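Local coordinates for protein putative O-GlcNAcase nagJ (Clostridium perfringens, PDB 6PV5) that probably cleaves N-acetylhexosamine from glycans as a family 84 glycoside hydrolase, this chain holding the catalytic part of a longer protein, at residues Arg189-Gly194 and Val436-Phe441; Thr198-Glu203 and Arg440-Ser445; Leu206-Met211 and Ala444-Thr449. All coordinates share one frame; numbering follows the deposited sequence.

Contact 1. Residues Arg189-Gly194 and Val436-Phe441; sequences RAVVEG and VNPMRF. With EDO (1,2-ethanediol), chain E.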
loop_
_atom_site.group_PDB
_atom_site.type_symbol
_atom_site.label_atom_id
_atom_site.label_comp_id
_atom_site.label_asym_id
_atom_site.label_seq_id
_atom_site.Cartn_x
_atom_site.Cartn_y
_atom_site.Cartn_z
ATOM N N ARG A 189 5.404 -7.936 2.041
ATOM C CA ARG A 189 4.869 -6.600 1.809
ATOM C C ARG A 189 3.944 -6.683 0.598
ATOM O O ARG A 189 4.423 -6.736 -0.523
ATOM C CB ARG A 189 6.009 -5.612 1.560
ATOM C CG ARG A 189 7.029 -5.559 2.686
ATOM C CD ARG A 189 8.350 -4.893 2.332
ATOM N NE ARG A 189 8.867 -5.375 1.051
ATOM C CZ ARG A 189 9.534 -6.517 0.873
ATOM N NH1 ARG A 189 9.768 -7.330 1.897
ATOM N NH2 ARG A 189 9.962 -6.841 -0.338
ATOM N N ALA A 190 2.629 -6.773 0.843
ATOM C CA ALA A 190 1.706 -7.221 -0.183
ATOM C C ALA A 190 0.578 -6.206 -0.368
ATOM O O ALA A 190 0.330 -5.339 0.477
ATOM C CB ALA A 190 1.114 -8.549 0.226
ATOM N N VAL A 191 -0.131 -6.376 -1.481
ATOM C CA VAL A 191 -1.443 -5.797 -1.688
ATOM C C VAL A 191 -2.376 -6.969 -1.932
ATOM O O VAL A 191 -2.003 -7.883 -2.657
ATOM C CB VAL A 191 -1.412 -4.807 -2.872
ATOM C CG1 VAL A 191 -2.783 -4.246 -3.228
ATOM C CG2 VAL A 191 -0.416 -3.688 -2.634
ATOM N N VAL A 192 -3.558 -6.956 -1.295
ATOM C CA VAL A 192 -4.586 -7.950 -1.575
ATOM C C VAL A 192 -5.701 -7.256 -2.353
ATOM O O VAL A 192 -6.127 -6.172 -1.980
ATOM C CB VAL A 192 -5.131 -8.645 -0.306
ATOM C CG1 VAL A 192 -5.657 -7.647 0.742
ATOM C CG2 VAL A 192 -6.185 -9.708 -0.655
ATOM N N GLU A 193 -6.163 -7.879 -3.438
ATOM C CA GLU A 193 -7.415 -7.465 -4.049
ATOM C C GLU A 193 -8.585 -7.986 -3.217
ATOM O O GLU A 193 -9.249 -8.947 -3.590
ATOM C CB GLU A 193 -7.471 -7.899 -5.517
ATOM C CG GLU A 193 -8.578 -7.195 -6.293
ATOM C CD GLU A 193 -8.596 -7.311 -7.816
ATOM O OE1 GLU A 193 -9.694 -7.267 -8.375
ATOM O OE2 GLU A 193 -7.518 -7.408 -8.433
ATOM N N GLY A 194 -8.874 -7.319 -2.098
ATOM C CA GLY A 194 -9.868 -7.850 -1.185
ATOM C C GLY A 194 -11.077 -6.941 -0.964
ATOM O O GLY A 194 -11.806 -7.143 -0.006
ATOM N N VAL A 436 -1.836 -4.547 2.328
ATOM C CA VAL A 436 -2.734 -3.425 2.074
ATOM C C VAL A 436 -3.946 -3.897 1.285
ATOM O O VAL A 436 -3.799 -4.573 0.270
ATOM C CB VAL A 436 -2.021 -2.316 1.297
ATOM C CG1 VAL A 436 -2.994 -1.198 0.919
ATOM C CG2 VAL A 436 -0.838 -1.793 2.089
ATOM N N ASN A 437 -5.135 -3.596 1.811
ATOM C CA ASN A 437 -6.383 -3.800 1.101
ATOM C C ASN A 437 -6.789 -2.458 0.479
ATOM O O ASN A 437 -7.059 -1.495 1.195
ATOM C CB ASN A 437 -7.471 -4.344 2.023
ATOM C CG ASN A 437 -8.664 -4.909 1.276
ATOM O OD1 ASN A 437 -8.588 -5.148 0.072
ATOM N ND2 ASN A 437 -9.773 -5.105 1.968
ATOM N N PRO A 438 -6.742 -2.324 -0.863
ATOM C CA PRO A 438 -6.940 -1.025 -1.515
ATOM C C PRO A 438 -8.410 -0.839 -1.882
ATOM O O PRO A 438 -9.252 -1.685 -1.574
ATOM C CB PRO A 438 -6.030 -1.180 -2.753
ATOM C CG PRO A 438 -6.240 -2.655 -3.146
ATOM C CD PRO A 438 -6.392 -3.390 -1.826
ATOM N N MET A 439 -8.703 0.288 -2.543
ATOM C CA MET A 439 -10.029 0.600 -3.051
ATOM C C MET A 439 -10.240 -0.109 -4.388
ATOM O O MET A 439 -9.271 -0.376 -5.106
ATOM C CB MET A 439 -10.140 2.110 -3.317
ATOM C CG MET A 439 -10.101 2.958 -2.051
ATOM S SD MET A 439 -10.395 4.725 -2.394
ATOM C CE MET A 439 -8.810 5.162 -3.088
ATOM N N ARG A 440 -11.510 -0.281 -4.772
ATOM C CA ARG A 440 -11.797 -0.803 -6.101
ATOM C C ARG A 440 -11.261 0.148 -7.171
ATOM O O ARG A 440 -11.111 -0.262 -8.322
ATOM C CB ARG A 440 -13.287 -1.110 -6.269
ATOM C CG ARG A 440 -14.174 0.096 -6.543
ATOM C CD ARG A 440 -15.549 -0.420 -6.959
ATOM N NE ARG A 440 -16.439 0.613 -7.480
ATOM C CZ ARG A 440 -17.284 1.328 -6.731
ATOM N NH1 ARG A 440 -17.362 1.115 -5.425
ATOM N NH2 ARG A 440 -18.041 2.258 -7.293
ATOM N N PHE A 441 -10.962 1.401 -6.777
ATOM C CA PHE A 441 -10.436 2.434 -7.667
ATOM C C PHE A 441 -8.919 2.367 -7.673
ATOM O O PHE A 441 -8.266 2.811 -6.724
ATOM C CB PHE A 441 -10.872 3.837 -7.234
ATOM C CG PHE A 441 -12.368 3.963 -7.063
ATOM C CD1 PHE A 441 -13.210 3.996 -8.171
ATOM C CD2 PHE A 441 -12.932 3.997 -5.795
ATOM C CE1 PHE A 441 -14.588 4.066 -8.002
ATOM C CE2 PHE A 441 -14.304 4.090 -5.617
ATOM C CZ PHE A 441 -15.132 4.121 -6.728
HETATM C C1 EDO E . -17.224 0.773 -11.393
HETATM O O1 EDO E . -18.438 0.748 -10.655
HETATM C C2 EDO E . -16.182 1.657 -10.807
HETATM O O2 EDO E . -14.968 1.003 -10.434
#

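Contact 2. Residues Thr198-Glu203 and Arg440-Ser445; sequences TPWSQE and RFSDAS. With EDO (1,2-ethanediol), chain E.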
loop_
_atom_site.group_PDB
_atom_site.type_symbol
_atom_site.label_atom_id
_atom_site.label_comp_id
_atom_site.label_asym_id
_atom_site.label_seq_id
_atom_site.Cartn_x
_atom_site.Cartn_y
_atom_site.Cartn_z
ATOM N N THR A 198 -16.757 -3.738 -8.152
ATOM C CA THR A 198 -16.174 -4.057 -9.443
ATOM C C THR A 198 -14.682 -4.356 -9.303
ATOM O O THR A 198 -13.927 -3.550 -8.747
ATOM C CB THR A 198 -16.390 -2.906 -10.433
ATOM O OG1 THR A 198 -17.802 -2.733 -10.556
ATOM C CG2 THR A 198 -15.756 -3.164 -11.782
ATOM N N PRO A 199 -14.210 -5.501 -9.850
ATOM C CA PRO A 199 -12.798 -5.872 -9.764
ATOM C C PRO A 199 -11.902 -4.975 -10.604
ATOM O O PRO A 199 -12.359 -4.292 -11.509
ATOM C CB PRO A 199 -12.771 -7.281 -10.379
ATOM C CG PRO A 199 -13.963 -7.292 -11.313
ATOM C CD PRO A 199 -15.018 -6.518 -10.555
ATOM N N TRP A 200 -10.609 -5.007 -10.295
ATOM C CA TRP A 200 -9.639 -4.422 -11.190
ATOM C C TRP A 200 -9.666 -5.196 -12.502
ATOM O O TRP A 200 -9.912 -6.405 -12.511
ATOM C CB TRP A 200 -8.244 -4.451 -10.567
ATOM C CG TRP A 200 -8.065 -3.507 -9.419
ATOM C CD1 TRP A 200 -8.886 -2.484 -9.033
ATOM C CD2 TRP A 200 -6.950 -3.490 -8.514
ATOM N NE1 TRP A 200 -8.358 -1.825 -7.954
ATOM C CE2 TRP A 200 -7.163 -2.415 -7.618
ATOM C CE3 TRP A 200 -5.806 -4.282 -8.367
ATOM C CZ2 TRP A 200 -6.264 -2.129 -6.591
ATOM C CZ3 TRP A 200 -4.916 -3.987 -7.356
ATOM C CH2 TRP A 200 -5.144 -2.920 -6.481
ATOM N N SER A 201 -9.470 -4.453 -13.590
ATOM C CA SER A 201 -9.324 -5.006 -14.917
ATOM C C SER A 201 -7.907 -5.545 -15.043
ATOM O O SER A 201 -7.046 -5.255 -14.201
ATOM C CB SER A 201 -9.574 -3.938 -15.959
ATOM O OG SER A 201 -8.566 -2.944 -15.861
ATOM N N GLN A 202 -7.677 -6.269 -16.147
ATOM C CA GLN A 202 -6.391 -6.847 -16.485
ATOM C C GLN A 202 -5.338 -5.749 -16.567
ATOM O O GLN A 202 -4.241 -5.911 -16.036
ATOM C CB GLN A 202 -6.509 -7.633 -17.800
ATOM C CG GLN A 202 -5.247 -8.407 -18.170
ATOM C CD GLN A 202 -4.958 -9.616 -17.303
ATOM O OE1 GLN A 202 -5.739 -9.996 -16.421
ATOM N NE2 GLN A 202 -3.801 -10.226 -17.537
ATOM N N GLU A 203 -5.658 -4.641 -17.260
ATOM C CA GLU A 203 -4.706 -3.545 -17.388
ATOM C C GLU A 203 -4.363 -2.976 -16.006
ATOM O O GLU A 203 -3.203 -2.688 -15.729
ATOM C CB GLU A 203 -5.217 -2.453 -18.339
ATOM N N ARG A 440 -11.510 -0.281 -4.772
ATOM C CA ARG A 440 -11.797 -0.803 -6.101
ATOM C C ARG A 440 -11.261 0.148 -7.171
ATOM O O ARG A 440 -11.111 -0.262 -8.322
ATOM C CB ARG A 440 -13.287 -1.110 -6.269
ATOM C CG ARG A 440 -14.174 0.096 -6.543
ATOM C CD ARG A 440 -15.549 -0.420 -6.959
ATOM N NE ARG A 440 -16.439 0.613 -7.480
ATOM C CZ ARG A 440 -17.284 1.328 -6.731
ATOM N NH1 ARG A 440 -17.362 1.115 -5.425
ATOM N NH2 ARG A 440 -18.041 2.258 -7.293
ATOM N N PHE A 441 -10.962 1.401 -6.777
ATOM C CA PHE A 441 -10.436 2.434 -7.667
ATOM C C PHE A 441 -8.919 2.367 -7.673
ATOM O O PHE A 441 -8.266 2.811 -6.724
ATOM C CB PHE A 441 -10.872 3.837 -7.234
ATOM C CG PHE A 441 -12.368 3.963 -7.063
ATOM C CD1 PHE A 441 -13.210 3.996 -8.171
ATOM C CD2 PHE A 441 -12.932 3.997 -5.795
ATOM C CE1 PHE A 441 -14.588 4.066 -8.002
ATOM C CE2 PHE A 441 -14.304 4.090 -5.617
ATOM C CZ PHE A 441 -15.132 4.121 -6.728
ATOM N N SER A 442 -8.373 1.819 -8.764
ATOM C CA SER A 442 -6.980 1.415 -8.805
ATOM C C SER A 442 -6.057 2.624 -8.710
ATOM O O SER A 442 -5.197 2.696 -7.836
ATOM C CB SER A 442 -6.688 0.625 -10.053
ATOM O OG SER A 442 -5.299 0.368 -10.135
ATOM N N ASP A 443 -6.191 3.570 -9.644
ATOM C CA ASP A 443 -5.249 4.678 -9.632
ATOM C C ASP A 443 -5.389 5.480 -8.341
ATOM O O ASP A 443 -4.403 5.937 -7.787
ATOM C CB ASP A 443 -5.268 5.456 -10.950
ATOM C CG ASP A 443 -4.463 4.738 -12.022
ATOM O OD1 ASP A 443 -3.248 5.070 -12.182
ATOM O OD2 ASP A 443 -5.039 3.846 -12.673
ATOM N N ALA A 444 -6.613 5.601 -7.827
ATOM C CA ALA A 444 -6.848 6.454 -6.668
ATOM C C ALA A 444 -6.261 5.813 -5.400
ATOM O O ALA A 444 -6.002 6.514 -4.417
ATOM C CB ALA A 444 -8.329 6.757 -6.537
ATOM N N SER A 445 -6.001 4.494 -5.460
ATOM C CA SER A 445 -5.438 3.720 -4.355
ATOM C C SER A 445 -3.921 3.908 -4.273
ATOM O O SER A 445 -3.297 3.522 -3.300
ATOM C CB SER A 445 -5.737 2.254 -4.524
ATOM O OG SER A 445 -7.047 1.965 -4.099
HETATM C C1 EDO E . -17.224 0.773 -11.393
HETATM O O1 EDO E . -18.438 0.748 -10.655
HETATM C C2 EDO E . -16.182 1.657 -10.807
HETATM O O2 EDO E . -14.968 1.003 -10.434
HETATM O O HOH W 1 -13.206 -1.417 -9.894
#

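Contact 3. Residues Leu206-Met211 and Ala444-Thr449; sequences LDQIKM and ASKIST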
loop_
_atom_site.group_PDB
_atom_site.type_symbol
_atom_site.label_atom_id
_atom_site.label_comp_id
_atom_site.label_asym_id
_atom_site.label_seq_id
_atom_site.Cartn_x
_atom_site.Cartn_y
_atom_site.Cartn_z
ATOM N N LEU A 206 -2.076 -5.486 -14.036
ATOM C CA LEU A 206 -0.724 -5.500 -14.564
ATOM C C LEU A 206 -0.030 -4.211 -14.174
ATOM O O LEU A 206 1.157 -4.196 -13.833
ATOM C CB LEU A 206 -0.768 -5.638 -16.089
ATOM C CG LEU A 206 -1.208 -7.005 -16.615
ATOM C CD1 LEU A 206 -1.408 -6.970 -18.132
ATOM C CD2 LEU A 206 -0.202 -8.083 -16.234
ATOM N N ASP A 207 -0.790 -3.116 -14.272
ATOM C CA ASP A 207 -0.252 -1.819 -13.903
ATOM C C ASP A 207 0.109 -1.840 -12.416
ATOM O O ASP A 207 1.181 -1.409 -12.030
ATOM C CB ASP A 207 -1.252 -0.720 -14.270
ATOM C CG ASP A 207 -0.809 0.640 -13.777
ATOM O OD1 ASP A 207 0.216 1.132 -14.270
ATOM O OD2 ASP A 207 -1.473 1.166 -12.870
ATOM N N GLN A 208 -0.774 -2.389 -11.576
ATOM C CA GLN A 208 -0.473 -2.473 -10.146
ATOM C C GLN A 208 0.796 -3.301 -9.885
ATOM O O GLN A 208 1.701 -2.868 -9.163
ATOM C CB GLN A 208 -1.687 -2.993 -9.374
ATOM C CG GLN A 208 -2.791 -1.956 -9.266
ATOM C CD GLN A 208 -2.666 -1.019 -8.085
ATOM O OE1 GLN A 208 -1.964 -1.298 -7.105
ATOM N NE2 GLN A 208 -3.357 0.112 -8.176
ATOM N N ILE A 209 0.882 -4.489 -10.495
ATOM C CA ILE A 209 2.025 -5.366 -10.270
ATOM C C ILE A 209 3.342 -4.659 -10.579
ATOM O O ILE A 209 4.299 -4.781 -9.814
ATOM C CB ILE A 209 1.879 -6.693 -11.035
ATOM C CG1 ILE A 209 0.779 -7.560 -10.423
ATOM C CG2 ILE A 209 3.216 -7.431 -11.079
ATOM C CD1 ILE A 209 0.246 -8.615 -11.363
ATOM N N LYS A 210 3.393 -3.901 -11.679
ATOM C CA LYS A 210 4.619 -3.207 -12.047
ATOM C C LYS A 210 4.983 -2.179 -10.980
ATOM O O LYS A 210 6.164 -1.951 -10.711
ATOM C CB LYS A 210 4.485 -2.505 -13.405
ATOM N N MET A 211 3.959 -1.529 -10.403
ATOM C CA MET A 211 4.196 -0.514 -9.390
ATOM C C MET A 211 4.780 -1.176 -8.136
ATOM O O MET A 211 5.641 -0.599 -7.472
ATOM C CB MET A 211 2.900 0.236 -9.042
ATOM C CG MET A 211 3.134 1.339 -8.037
ATOM S SD MET A 211 1.603 2.171 -7.501
ATOM C CE MET A 211 0.923 0.978 -6.352
ATOM N N ALA A 444 -6.613 5.601 -7.827
ATOM C CA ALA A 444 -6.848 6.454 -6.668
ATOM C C ALA A 444 -6.261 5.813 -5.400
ATOM O O ALA A 444 -6.002 6.514 -4.417
ATOM C CB ALA A 444 -8.329 6.757 -6.537
ATOM N N SER A 445 -6.001 4.494 -5.460
ATOM C CA SER A 445 -5.438 3.720 -4.355
ATOM C C SER A 445 -3.921 3.908 -4.273
ATOM O O SER A 445 -3.297 3.522 -3.300
ATOM C CB SER A 445 -5.737 2.254 -4.524
ATOM O OG SER A 445 -7.047 1.965 -4.099
ATOM N N LYS A 446 -3.306 4.462 -5.310
ATOM C CA LYS A 446 -1.855 4.386 -5.353
ATOM C C LYS A 446 -1.157 5.170 -4.237
ATOM O O LYS A 446 -0.174 4.686 -3.711
ATOM C CB LYS A 446 -1.315 4.701 -6.746
ATOM C CG LYS A 446 -1.667 3.631 -7.761
ATOM C CD LYS A 446 -1.088 3.907 -9.134
ATOM C CE LYS A 446 -1.546 2.898 -10.174
ATOM N NZ LYS A 446 -1.030 3.281 -11.512
ATOM N N ILE A 447 -1.598 6.398 -3.936
ATOM C CA ILE A 447 -0.931 7.203 -2.928
ATOM C C ILE A 447 -0.828 6.447 -1.605
ATOM O O ILE A 447 0.281 6.305 -1.078
ATOM C CB ILE A 447 -1.512 8.633 -2.802
ATOM C CG1 ILE A 447 -1.217 9.456 -4.062
ATOM C CG2 ILE A 447 -0.962 9.340 -1.569
ATOM C CD1 ILE A 447 -2.260 10.514 -4.342
ATOM N N SER A 448 -1.951 5.925 -1.098
ATOM C CA SER A 448 -1.938 5.227 0.173
ATOM C C SER A 448 -1.065 3.977 0.079
ATOM O O SER A 448 -0.238 3.747 0.951
ATOM C CB SER A 448 -3.339 4.909 0.646
ATOM O OG SER A 448 -4.131 6.095 0.661
ATOM N N THR A 449 -1.255 3.184 -0.990
ATOM C CA THR A 449 -0.506 1.958 -1.212
ATOM C C THR A 449 1.010 2.201 -1.180
ATOM O O THR A 449 1.755 1.378 -0.643
ATOM C CB THR A 449 -0.945 1.234 -2.486
ATOM O OG1 THR A 449 -2.356 1.049 -2.413
ATOM C CG2 THR A 449 -0.325 -0.140 -2.599
HETATM O O HOH W 2 -2.614 0.838 -5.467
#

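Contact 1. Residues Arg189-Gly194 and Val436-Phe441
V191 and V436 pair as parallel neighbours where the first strand of the (beta/alpha)8 barrel, 188-192, meets the last, 431-436. This pairing closes the barrel. Two backbone hydrogen bonds carry it. V436 N donates to A190 O at 3.0 Å. V192 N donates to V436 O at 2.9 Å. V436 O also receives a CA-H contact from V191.

Apolar contacts lie beside the ladder. V191 and V436 put their side chains on the same face of the sheet, where T449 of helix 446-457 packs on both. V191 CG1 reaches P438 CG at 3.8 Å. It stands anti to the backbone N (chi1 175°), and this turns it toward the proline ring.

Past the strand ends the polar contacts across the pair are weaker. The E193 carboxylate is held by R205 and Y220, outside the two segments. The firmer partner of the N437 amide is N404. N437 lies about 9 Å, side chain to side chain, from D305, the predicted proton donor. Its amide also meets G194 through two weak bonds: G194 N to N437 OD1 at 3.1 Å, and N437 ND2 to G194 O at 3.5 Å.

Contact 2. Residues Thr198-Glu203 and Arg440-Ser445
R440 runs alongside the backbone of T198, and its side chain can be followed outward. R440 CB packs against T198 O at 3.5 Å. CG sits between the backbone N and the carbonyl carbon (chi1 79°) and lies over one face of the F441 ring. R440 CD approaches T198 N at 3.7 Å. From CG to NE the chain is extended. R440 NE makes a weak hydrogen bond to O2 of an ethanediol molecule, 3.3 Å away. F441 CZ lies over the centre of one guanidinium face, and R440 NH1 forms a salt bridge with E412.

The two segments belong to the loops that follow the first and last strands of the (beta/alpha)8 barrel, and each loop leads into a helix. S201 is the N-cap of helix 202-214.

W200 turns its indole toward the second loop. R440 O lies in the plane of the indole at its edge, 3.2 Å from W200 NE1. S442 CB sits over the face and makes a CH-pi contact, 3.9 Å from the centroid of the five-membered ring. S442 OG is bonded to Q208. A water lies between the loops, 2.9 Å from R440 O and near T198 O and the ethanediol O2.

Contact 3. Residues Leu206-Met211 and Ala444-Thr449
K446 reaches across from helix 446-457 to D207 on helix 202-214 and forms a salt bridge, K446 NZ to D207 OD2, at 2.6 Å. The bond uses the syn lone pair of OD2. The two side chains cross at about a right angle.

The lysine stem is packed along its length. M211 SD touches K446 CG and CD, both at 3.6 Å. Q208 NE2 lies 3.9 Å from K446 CE. M211 bends at its last torsion (chi3 77°), and this brings M211 CE to T449 CG2 at 4.1 Å.

A second layer positions these groups. One water donates to Q208 OE1 at 2.8 Å and to T449 OG1 at 3.1 Å, bridging the helices. T449 OG1 itself donates to S445 O at 2.8 Å, and that oxygen also accepts from T449 N. Y212 OH bonds to Q208 OE1. I475 of helix 464-476 packs on K446. Helix 202-214 follows barrel strand 188-192 and helix 446-457 follows strand 431-436; they lie side by side outside the (beta/alpha)8 barrel.

K446 NZ also pairs with D443. With two carboxylates beside it, the buried lysine probably keeps its positive charge.

How the contacts relate
All three contacts join the chain around strand 188-192 and helix 202-214 to that around strand 431-436 and helix 446-457. Contacts 1 and 3 are buried: the former lies in the strand wall and the latter in the surrounding helix layer. Contact 2 is only partly buried and joins the loops that lead from those strands to those helices. Its segments overlap with contact 1 at R440 and F441, and with contact 3 at A444 and S445. Contact 1 relies on backbone bonds, contact 2 on indole packing and water, and contact 3 on a charged pair. Direct links tie them together. M439 N probably bonds to S445 OG, and E193 OE1 probably accepts from W200 N.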